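PDB 3KM5: lysine specific cysteine protease from Porphyromonas gingivalis, which cleaves proteins after lysine as a secreted cysteine protease, the chain here being its K2 cleaved adhesin domain, a type of domain with haemolytic activity in vitro. Local coordinates for residues T23-A26 with D27-Q31. Residues are numbered along the deposited sequence; the frame is centred on the assembly and turned at random.
Sequences TIDA and DGDGQ. With CA (calcium ion), chain C.
Asp25 OD2 and Gly30 N meet within a calcium-binding loop of the DxDxDG type, and Asp25 is its first ligand. From CB, the Asp25 side chain runs with CG anti to the backbone N (chi1 172°), which brings the carboxylate toward the loop 27-31. CG lies near both the calcium ion and Gly30 N. The two oxygens then divide the work. OD1 of Asp25 binds the calcium ion at 2.3 Å. OD2 of Asp25 accepts from Gly30 N at 2.8 Å, on the syn side but 33° out of the carboxylate plane. This bond helps fix the rotation of the group while OD1 holds the metal. The single N-H of Gly28 is shared, weakly, between OD1 and the backbone O of Asp25.

Asp27 turns its carboxylate 73° from that of Asp25 and binds calcium with both oxygens, unevenly: OD1 lies 2.4 Å and OD2 2.8 Å from the ion. Asp27 OD2 also accepts from Asp29 N, forming an Asx turn. Asp29 OD1 binds calcium at 2.4 Å and accepts from Gln31 N, forming a second Asx turn. Asp29 OD2 takes a hydrogen bond from a water that is itself a calcium ligand. The backbone O of Gln31 binds the ion at 2.3 Å. The metal probably offsets the repulsion among the three gathered carboxylates.

The loop follows strand 22-25, an outermost strand of the five-stranded antiparallel sheet, and leads toward strand 34-37. The adjacent strand 66-70 completes the site: Asn67 OD1 binds the calcium, and Asp66 N donates to Asp27 OD1.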
loop_
_atom_site.group_PDB
_atom_site.type_symbol
_atom_site.label_atom_id
_atom_site.label_comp_id
_atom_site.label_asym_id
_atom_site.label_seq_id
_atom_site.Cartn_x
_atom_site.Cartn_y
_atom_site.Cartn_z
ATOM N N THR A 23 0.944 -7.757 -8.828
ATOM C CA THR A 23 0.660 -8.103 -7.468
ATOM C C THR A 23 0.841 -9.601 -7.275
ATOM O O THR A 23 0.755 -10.399 -8.218
ATOM C CB THR A 23 -0.770 -7.746 -7.055
ATOM O OG1 THR A 23 -1.695 -8.550 -7.806
ATOM C CG2 THR A 23 -1.106 -6.272 -7.266
ATOM N N ILE A 24 1.129 -9.943 -6.031
ATOM C CA ILE A 24 1.153 -11.329 -5.549
ATOM C C ILE A 24 0.266 -11.453 -4.302
ATOM O O ILE A 24 0.421 -10.699 -3.312
ATOM C CB ILE A 24 2.573 -11.832 -5.207
ATOM C CG1 ILE A 24 3.549 -11.594 -6.360
ATOM C CG2 ILE A 24 2.532 -13.340 -4.857
ATOM C CD1 ILE A 24 5.008 -11.914 -5.997
ATOM N N ASP A 25 -0.682 -12.380 -4.359
ATOM C CA ASP A 25 -1.454 -12.790 -3.174
ATOM C C ASP A 25 -0.729 -13.971 -2.530
ATOM O O ASP A 25 -1.145 -15.107 -2.742
ATOM C CB ASP A 25 -2.850 -13.205 -3.639
ATOM C CG ASP A 25 -3.685 -13.837 -2.549
ATOM O OD1 ASP A 25 -3.474 -13.506 -1.359
ATOM O OD2 ASP A 25 -4.546 -14.671 -2.881
ATOM N N ALA A 26 0.395 -13.748 -1.857
ATOM C CA ALA A 26 1.237 -14.856 -1.457
ATOM C C ALA A 26 0.605 -15.716 -0.369
ATOM O O ALA A 26 0.871 -16.925 -0.344
ATOM C CB ALA A 26 2.602 -14.319 -1.025
ATOM N N ASP A 27 -0.241 -15.159 0.496
ATOM C CA ASP A 27 -0.904 -15.992 1.511
ATOM C C ASP A 27 -1.998 -16.858 0.890
ATOM O O ASP A 27 -2.398 -17.872 1.484
ATOM C CB ASP A 27 -1.508 -15.143 2.601
ATOM C CG ASP A 27 -2.439 -14.104 2.040
ATOM O OD1 ASP A 27 -1.960 -13.124 1.417
ATOM O OD2 ASP A 27 -3.642 -14.290 2.143
ATOM N N GLY A 28 -2.523 -16.457 -0.281
ATOM C CA GLY A 28 -3.503 -17.283 -0.987
ATOM C C GLY A 28 -4.954 -17.124 -0.640
ATOM O O GLY A 28 -5.755 -17.991 -1.003
ATOM N N ASP A 29 -5.355 -16.050 0.029
ATOM C CA ASP A 29 -6.754 -15.854 0.415
ATOM C C ASP A 29 -7.631 -15.095 -0.619
ATOM O O ASP A 29 -8.762 -14.735 -0.336
ATOM C CB ASP A 29 -6.890 -15.138 1.775
ATOM C CG ASP A 29 -6.463 -13.692 1.743
ATOM O OD1 ASP A 29 -6.010 -13.214 0.669
ATOM O OD2 ASP A 29 -6.569 -13.025 2.790
ATOM N N GLY A 30 -7.115 -14.829 -1.817
ATOM C CA GLY A 30 -7.933 -14.163 -2.847
ATOM C C GLY A 30 -8.208 -12.693 -2.573
ATOM O O GLY A 30 -9.074 -12.085 -3.181
ATOM N N GLN A 31 -7.409 -12.097 -1.691
ATOM C CA GLN A 31 -7.502 -10.677 -1.321
ATOM C C GLN A 31 -6.104 -10.065 -1.367
ATOM O O GLN A 31 -5.142 -10.648 -0.838
ATOM C CB GLN A 31 -8.127 -10.517 0.075
ATOM C CG GLN A 31 -9.554 -11.157 0.110
ATOM C CD GLN A 31 -10.315 -11.027 1.394
ATOM O OE1 GLN A 31 -10.725 -12.026 1.990
ATOM N NE2 GLN A 31 -10.538 -9.805 1.820
HETATM CA CA CA C . -3.901 -12.101 0.393
HETATM O O HOH W 1 -4.711 -11.095 2.469
#